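Local coordinates for tyrosine specific protein phosphatase (Trypanosoma cruzi, PDB 4AZ1) that probably removes phosphate from phosphotyrosine side chains of proteins, as a member of the classical protein tyrosine phosphatase family, at residues Asp85-Phe90 and Ala242-Glu247; Thr204-Leu209 and Gly234-Ala239. One frame throughout, in Å; residues are numbered along the deposited sequence.

In the fold
Both contacts use helix 232-247, at different points along its length, and their centres lie about 12 Å apart. Contact 2, about 9 Å from the centre of the chain, is buried: three leucines of helices 203-215 and 232-247 meet through methyl groups alone. Contact 1, about 14 Å from that centre, is only partly buried; there the C-terminal end of the shared helix meets the loop between strands 79-82 and 90-93, and one leucine meets a threonine methyl, with a histidine ring and a proline at the margin. Neither has a hydrogen bond across it. The two also touch directly, F90 CB of contact 1 packing on I237 CD1 of contact 2 at 3.8 Å.

Contact 1 (Asp85-Phe90 and Ala242-Glu247); sequences DLPHKF and ALTHLE
L86 reaches from its loop to the flank of the helix with one methyl, CD2, which lies 3.7 Å from CG2 of T244. The two side chains run past each other in opposite directions, and CD2 also lies 4.1 Å from T244 CB. T244 offers its methyl because CG2 stands anti to the backbone N, while OG1, with chi1 at -59°, lies beside that N and hydrogen-bonds to the carbonyl O of Y240, one turn back in the helix. The hydroxyl is thus satisfied within its own helix, and what meets the leucine is hydrocarbon. The same L86 CD2 has a looser neighbour in the imidazole of H245, coming within 4.5 Å of NE2 at an oblique angle to the ring. The other ring nitrogen of H245, ND1, is hydrogen-bonded to T250 OG1, which ties the ring to the chain beyond the helix. P87 adds a marginal contact, its CD 4.3 Å from T244 CG2.

Around this small apolar patch, L86 also rests on Y240 and A241, and both L86 and P87 touch R248. H88 anchors the loop, with ND1 bonded to the hydroxyl of Y240 and NE2 to the carbonyl O of S216. The loop then enters the main sheet at strand 90-93, where F90 pairs with I82 through backbone hydrogen bonds, while on the helix A242 and L246 lean on helix 274-288 and L243 on L210 of helix 203-215. Contact 1 therefore joins the loop between the antiparallel strands 79-82 and 90-93 to the C-terminal end of helix 232-247.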
ATOM      1  N   ASP A  85     -30.565  -3.561  -9.361  1.00 59.38           N
ATOM      2  CA  ASP A  85     -31.310  -4.060 -10.529  1.00 70.18           C
ATOM      3  C   ASP A  85     -31.227  -3.053 -11.670  1.00 67.42           C
ATOM      4  O   ASP A  85     -32.216  -2.774 -12.348  1.00 69.81           O
ATOM      5  CB  ASP A  85     -32.786  -4.334 -10.187  1.00 79.96           C
ATOM      6  CG  ASP A  85     -32.964  -5.449  -9.174  1.00 93.32           C
ATOM      7  OD1 ASP A  85     -32.237  -6.461  -9.270  1.00 98.07           O
ATOM      8  OD2 ASP A  85     -33.839  -5.313  -8.288  1.00 94.86           O
ATOM      9  N   LEU A  86     -30.041  -2.493 -11.863  1.00 60.45           N
ATOM     10  CA  LEU A  86     -29.819  -1.496 -12.900  1.00 56.30           C
ATOM     11  C   LEU A  86     -28.698  -2.003 -13.800  1.00 51.15           C
ATOM     12  O   LEU A  86     -28.111  -3.052 -13.506  1.00 50.55           O
ATOM     13  CB  LEU A  86     -29.467  -0.158 -12.260  1.00 56.07           C
ATOM     14  CG  LEU A  86     -30.570   0.410 -11.369  1.00 62.45           C
ATOM     15  CD1 LEU A  86     -30.085   1.696 -10.750  1.00 66.36           C
ATOM     16  CD2 LEU A  86     -31.848   0.636 -12.151  1.00 68.75           C
ATOM     17  N   PRO A  87     -28.434  -1.307 -14.925  1.00 54.05           N
ATOM     18  CA  PRO A  87     -27.403  -1.825 -15.834  1.00 54.43           C
ATOM     19  C   PRO A  87     -26.029  -1.890 -15.189  1.00 46.53           C
ATOM     20  O   PRO A  87     -25.242  -2.774 -15.524  1.00 48.67           O
ATOM     21  CB  PRO A  87     -27.414  -0.806 -16.974  1.00 54.27           C
ATOM     22  CG  PRO A  87     -28.851  -0.398 -17.054  1.00 55.32           C
ATOM     23  CD  PRO A  87     -29.258  -0.272 -15.587  1.00 53.15           C
ATOM     24  N   HIS A  88     -25.748  -0.970 -14.276  1.00 47.64           N
ATOM     25  CA  HIS A  88     -24.466  -0.993 -13.578  1.00 47.69           C
ATOM     26  C   HIS A  88     -24.598  -1.384 -12.111  1.00 47.11           C
ATOM     27  O   HIS A  88     -25.548  -0.978 -11.421  1.00 49.98           O
ATOM     28  CB  HIS A  88     -23.744   0.361 -13.693  1.00 42.82           C
ATOM     29  CG  HIS A  88     -23.264   0.666 -15.074  1.00 53.92           C
ATOM     30  ND1 HIS A  88     -24.052   1.303 -16.013  1.00 54.82           N
ATOM     31  CD2 HIS A  88     -22.087   0.399 -15.690  1.00 51.69           C
ATOM     32  CE1 HIS A  88     -23.374   1.424 -17.139  1.00 57.51           C
ATOM     33  NE2 HIS A  88     -22.178   0.886 -16.969  1.00 56.66           N
ATOM     34  N   LYS A  89     -23.638  -2.182 -11.654  1.00 46.08           N
ATOM     35  CA  LYS A  89     -23.432  -2.435 -10.235  1.00 47.27           C
ATOM     36  C   LYS A  89     -22.265  -1.567  -9.820  1.00 42.03           C
ATOM     37  O   LYS A  89     -21.498  -1.087 -10.669  1.00 39.29           O
ATOM     38  CB  LYS A  89     -23.067  -3.900  -9.978  1.00 53.81           C
ATOM     39  CG  LYS A  89     -24.090  -4.908 -10.452  1.00 59.32           C
ATOM     40  CD  LYS A  89     -23.831  -6.262  -9.802  1.00 66.45           C
ATOM     41  CE  LYS A  89     -24.804  -7.323 -10.309  1.00 73.69           C
ATOM     42  NZ  LYS A  89     -24.762  -8.573  -9.485  1.00 75.16           N
ATOM     43  N   PHE A  90     -22.117  -1.374  -8.515  1.00 34.85           N
ATOM     44  CA  PHE A  90     -21.091  -0.487  -8.013  1.00 38.05           C
ATOM     45  C   PHE A  90     -20.346  -1.157  -6.879  1.00 40.87           C
ATOM     46  O   PHE A  90     -20.887  -2.040  -6.208  1.00 38.37           O
ATOM     47  CB  PHE A  90     -21.739   0.814  -7.545  1.00 34.97           C
ATOM     48  CG  PHE A  90     -22.360   1.594  -8.665  1.00 38.82           C
ATOM     49  CD1 PHE A  90     -23.676   1.348  -9.060  1.00 34.37           C
ATOM     50  CD2 PHE A  90     -21.613   2.544  -9.362  1.00 32.94           C
ATOM     51  CE1 PHE A  90     -24.243   2.058 -10.117  1.00 41.77           C
ATOM     52  CE2 PHE A  90     -22.173   3.258 -10.422  1.00 38.88           C
ATOM     53  CZ  PHE A  90     -23.492   3.013 -10.800  1.00 45.59           C
ATOM     54  N   ALA A 242     -31.611   6.858  -9.142  1.00 37.98           N
ATOM     55  CA  ALA A 242     -32.795   7.683  -9.301  1.00 34.76           C
ATOM     56  C   ALA A 242     -32.962   8.169 -10.738  1.00 42.83           C
ATOM     57  O   ALA A 242     -34.080   8.172 -11.265  1.00 41.82           O
ATOM     58  CB  ALA A 242     -32.779   8.862  -8.313  1.00 35.11           C
ATOM     59  N   LEU A 243     -31.863   8.559 -11.382  1.00 38.13           N
ATOM     60  CA  LEU A 243     -31.947   9.065 -12.752  1.00 46.20           C
ATOM     61  C   LEU A 243     -32.250   7.967 -13.766  1.00 45.90           C
ATOM     62  O   LEU A 243     -32.870   8.228 -14.795  1.00 45.09           O
ATOM     63  CB  LEU A 243     -30.683   9.839 -13.151  1.00 40.74           C
ATOM     64  CG  LEU A 243     -30.590  11.239 -12.535  1.00 48.05           C
ATOM     65  CD1 LEU A 243     -29.162  11.761 -12.547  1.00 41.41           C
ATOM     66  CD2 LEU A 243     -31.510  12.197 -13.274  1.00 46.43           C
ATOM     67  N   THR A 244     -31.814   6.746 -13.474  1.00 45.83           N
ATOM     68  CA  THR A 244     -32.133   5.606 -14.332  1.00 47.95           C
ATOM     69  C   THR A 244     -33.636   5.341 -14.278  1.00 48.95           C
ATOM     70  O   THR A 244     -34.262   5.071 -15.305  1.00 53.86           O
ATOM     71  CB  THR A 244     -31.359   4.340 -13.923  1.00 50.06           C
ATOM     72  OG1 THR A 244     -29.945   4.586 -13.993  1.00 50.48           O
ATOM     73  CG2 THR A 244     -31.714   3.181 -14.846  1.00 48.23           C
ATOM     74  N   HIS A 245     -34.226   5.432 -13.089  1.00 42.79           N
ATOM     75  CA  HIS A 245     -35.685   5.304 -12.982  1.00 48.00           C
ATOM     76  C   HIS A 245     -36.402   6.371 -13.801  1.00 47.53           C
ATOM     77  O   HIS A 245     -37.401   6.090 -14.473  1.00 51.40           O
ATOM     78  CB  HIS A 245     -36.131   5.343 -11.515  1.00 41.21           C
ATOM     79  CG  HIS A 245     -35.859   4.067 -10.787  1.00 53.70           C
ATOM     80  ND1 HIS A 245     -36.637   2.940 -10.950  1.00 57.44           N
ATOM     81  CD2 HIS A 245     -34.869   3.722  -9.929  1.00 48.40           C
ATOM     82  CE1 HIS A 245     -36.149   1.963 -10.209  1.00 64.41           C
ATOM     83  NE2 HIS A 245     -35.079   2.413  -9.575  1.00 56.71           N
ATOM     84  N   LEU A 246     -35.874   7.593 -13.753  1.00 48.64           N
ATOM     85  CA  LEU A 246     -36.436   8.709 -14.506  1.00 50.65           C
ATOM     86  C   LEU A 246     -36.404   8.393 -15.997  1.00 55.98           C
ATOM     87  O   LEU A 246     -37.397   8.573 -16.704  1.00 57.35           O
ATOM     88  CB  LEU A 246     -35.639   9.988 -14.200  1.00 41.05           C
ATOM     89  CG  LEU A 246     -36.090  11.328 -14.803  1.00 51.98           C
ATOM     90  CD1 LEU A 246     -35.654  12.484 -13.914  1.00 49.21           C
ATOM     91  CD2 LEU A 246     -35.544  11.533 -16.211  1.00 55.30           C
ATOM     92  N   GLU A 247     -35.251   7.920 -16.464  1.00 53.04           N
ATOM     93  CA  GLU A 247     -35.044   7.617 -17.881  1.00 60.93           C
ATOM     94  C   GLU A 247     -35.877   6.445 -18.416  1.00 54.13           C
ATOM     95  O   GLU A 247     -36.138   6.371 -19.619  1.00 54.43           O
ATOM     96  CB  GLU A 247     -33.551   7.366 -18.148  1.00 63.02           C
ATOM     97  CG  GLU A 247     -32.714   8.635 -18.213  1.00 72.05           C
ATOM     98  CD  GLU A 247     -31.216   8.355 -18.295  1.00 89.79           C
ATOM     99  OE1 GLU A 247     -30.783   7.241 -17.913  1.00 91.68           O
ATOM    100  OE2 GLU A 247     -30.467   9.252 -18.745  1.00 92.86           O
TER

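Contact 2 (Thr204-Leu209 and Gly234-Ala239); sequences TSLEAL and GTLIGA
L236 meets both L206 and L209 of helix 203-215. Just before it, T235 turns to helix 274-288: its hydroxyl is held by the carbonyl O of Q276, and its side chain touches V279, as does L206. L236 has CG anti to its backbone N (chi1 -177°), which carries the forked end of the side chain across to the other helix, where its two methyls go to different partners. CD1 meets CD1 of L206 at 3.8 Å, the two side chains passing in opposite directions; CD2 meets CD1 of L209 at 4.1 Å, those side chains crossing at about a right angle. L206 and L209, three residues apart, thus receive one branch each. The backbones come nearest at L206 and L236, whose CA atoms are 7.4 Å apart. Farther on, A239 points its CB toward helix 203-215 and touches T283.

L209 and L236 both reach I117 of strand 115-118, so the leucine cluster extends onto the central sheet. Helix 232-247 begins within the HCSAGIGRTG sequence, whose last glycine is G234; in protein tyrosine phosphatases this signature forms the phosphate-binding loop, and such buried packing of helices against a mixed sheet is characteristic of their catalytic domain.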
ATOM      1  N   THR A 204     -23.550  20.377 -13.134  1.00 53.13           N
ATOM      2  CA  THR A 204     -22.926  19.783 -14.321  1.00 53.29           C
ATOM      3  C   THR A 204     -21.855  18.713 -14.024  1.00 44.51           C
ATOM      4  O   THR A 204     -21.675  17.780 -14.798  1.00 47.83           O
ATOM      5  CB  THR A 204     -22.335  20.867 -15.247  1.00 61.88           C
ATOM      6  OG1 THR A 204     -21.202  21.472 -14.618  1.00 76.32           O
ATOM      7  CG2 THR A 204     -23.367  21.941 -15.535  1.00 58.91           C
ATOM      8  N   SER A 205     -21.154  18.837 -12.906  1.00 33.91           N
ATOM      9  CA  SER A 205     -20.066  17.913 -12.611  1.00 42.09           C
ATOM     10  C   SER A 205     -20.571  16.508 -12.309  1.00 45.08           C
ATOM     11  O   SER A 205     -20.030  15.514 -12.807  1.00 36.63           O
ATOM     12  CB  SER A 205     -19.225  18.430 -11.445  1.00 34.41           C
ATOM     13  OG  SER A 205     -18.590  19.646 -11.802  1.00 41.55           O
ATOM     14  N   LEU A 206     -21.603  16.434 -11.480  1.00 41.70           N
ATOM     15  CA  LEU A 206     -22.250  15.167 -11.168  1.00 46.98           C
ATOM     16  C   LEU A 206     -22.778  14.515 -12.452  1.00 45.02           C
ATOM     17  O   LEU A 206     -22.576  13.319 -12.674  1.00 38.96           O
ATOM     18  CB  LEU A 206     -23.391  15.404 -10.179  1.00 50.65           C
ATOM     19  CG  LEU A 206     -23.543  14.430  -9.019  1.00 60.08           C
ATOM     20  CD1 LEU A 206     -22.189  14.019  -8.481  1.00 61.83           C
ATOM     21  CD2 LEU A 206     -24.359  15.076  -7.914  1.00 60.08           C
ATOM     22  N   GLU A 207     -23.448  15.295 -13.296  1.00 38.24           N
ATOM     23  CA  GLU A 207     -23.916  14.769 -14.587  1.00 46.53           C
ATOM     24  C   GLU A 207     -22.769  14.202 -15.440  1.00 49.37           C
ATOM     25  O   GLU A 207     -22.923  13.174 -16.110  1.00 43.78           O
ATOM     26  CB  GLU A 207     -24.673  15.846 -15.364  1.00 49.72           C
ATOM     27  CG  GLU A 207     -26.127  16.070 -14.905  1.00 54.61           C
ATOM     28  CD  GLU A 207     -27.089  14.949 -15.332  1.00 65.56           C
ATOM     29  OE1 GLU A 207     -26.627  13.942 -15.916  1.00 64.88           O
ATOM     30  OE2 GLU A 207     -28.313  15.079 -15.082  1.00 65.65           O
ATOM     31  N   ALA A 208     -21.614  14.866 -15.398  1.00 40.16           N
ATOM     32  CA  ALA A 208     -20.458  14.434 -16.170  1.00 43.69           C
ATOM     33  C   ALA A 208     -19.948  13.097 -15.621  1.00 42.84           C
ATOM     34  O   ALA A 208     -19.622  12.181 -16.380  1.00 41.30           O
ATOM     35  CB  ALA A 208     -19.367  15.486 -16.112  1.00 45.35           C
ATOM     36  N   LEU A 209     -19.894  12.989 -14.300  1.00 35.44           N
ATOM     37  CA  LEU A 209     -19.533  11.726 -13.661  1.00 41.06           C
ATOM     38  C   LEU A 209     -20.473  10.594 -14.084  1.00 41.46           C
ATOM     39  O   LEU A 209     -20.019   9.489 -14.405  1.00 41.20           O
ATOM     40  CB  LEU A 209     -19.542  11.859 -12.140  1.00 37.75           C
ATOM     41  CG  LEU A 209     -18.443  12.672 -11.459  1.00 35.68           C
ATOM     42  CD1 LEU A 209     -18.564  12.495  -9.962  1.00 29.93           C
ATOM     43  CD2 LEU A 209     -17.058  12.232 -11.928  1.00 33.39           C
ATOM     44  N   GLY A 234     -22.367   7.457  -1.604  1.00 27.78           N
ATOM     45  CA  GLY A 234     -23.778   7.086  -1.592  1.00 33.29           C
ATOM     46  C   GLY A 234     -24.671   7.995  -2.427  1.00 32.23           C
ATOM     47  O   GLY A 234     -25.576   7.515  -3.111  1.00 35.80           O
ATOM     48  N   THR A 235     -24.415   9.301  -2.390  1.00 29.11           N
ATOM     49  CA  THR A 235     -25.177  10.244  -3.207  1.00 29.87           C
ATOM     50  C   THR A 235     -24.999   9.973  -4.698  1.00 29.36           C
ATOM     51  O   THR A 235     -25.974   9.968  -5.472  1.00 34.52           O
ATOM     52  CB  THR A 235     -24.733  11.695  -2.931  1.00 33.10           C
ATOM     53  OG1 THR A 235     -25.049  12.047  -1.579  1.00 37.70           O
ATOM     54  CG2 THR A 235     -25.415  12.666  -3.891  1.00 33.64           C
ATOM     55  N   LEU A 236     -23.753   9.768  -5.109  1.00 28.06           N
ATOM     56  CA  LEU A 236     -23.473   9.510  -6.513  1.00 30.30           C
ATOM     57  C   LEU A 236     -24.225   8.274  -7.009  1.00 30.67           C
ATOM     58  O   LEU A 236     -24.845   8.308  -8.067  1.00 34.85           O
ATOM     59  CB  LEU A 236     -21.975   9.313  -6.732  1.00 27.52           C
ATOM     60  CG  LEU A 236     -21.656   9.114  -8.219  1.00 34.67           C
ATOM     61  CD1 LEU A 236     -22.267  10.237  -9.018  1.00 43.57           C
ATOM     62  CD2 LEU A 236     -20.165   9.084  -8.457  1.00 38.16           C
ATOM     63  N   ILE A 237     -24.145   7.182  -6.250  1.00 32.14           N
ATOM     64  CA  ILE A 237     -24.790   5.937  -6.647  1.00 33.72           C
ATOM     65  C   ILE A 237     -26.319   6.108  -6.594  1.00 28.35           C
ATOM     66  O   ILE A 237     -27.034   5.633  -7.480  1.00 37.15           O
ATOM     67  CB  ILE A 237     -24.308   4.741  -5.786  1.00 34.42           C
ATOM     68  CG1 ILE A 237     -22.810   4.503  -6.014  1.00 35.10           C
ATOM     69  CG2 ILE A 237     -25.080   3.477  -6.143  1.00 32.05           C
ATOM     70  CD1 ILE A 237     -22.140   3.573  -4.990  1.00 29.23           C
ATOM     71  N   GLY A 238     -26.805   6.838  -5.594  1.00 31.90           N
ATOM     72  CA  GLY A 238     -28.236   7.098  -5.477  1.00 34.73           C
ATOM     73  C   GLY A 238     -28.784   7.934  -6.624  1.00 35.88           C
ATOM     74  O   GLY A 238     -29.870   7.662  -7.159  1.00 30.99           O
ATOM     75  N   ALA A 239     -28.034   8.963  -7.002  1.00 29.08           N
ATOM     76  CA  ALA A 239     -28.432   9.820  -8.112  1.00 40.33           C
ATOM     77  C   ALA A 239     -28.461   9.020  -9.411  1.00 44.10           C
ATOM     78  O   ALA A 239     -29.382   9.179 -10.221  1.00 45.98           O
ATOM     79  CB  ALA A 239     -27.493  11.027  -8.239  1.00 30.01           C
TER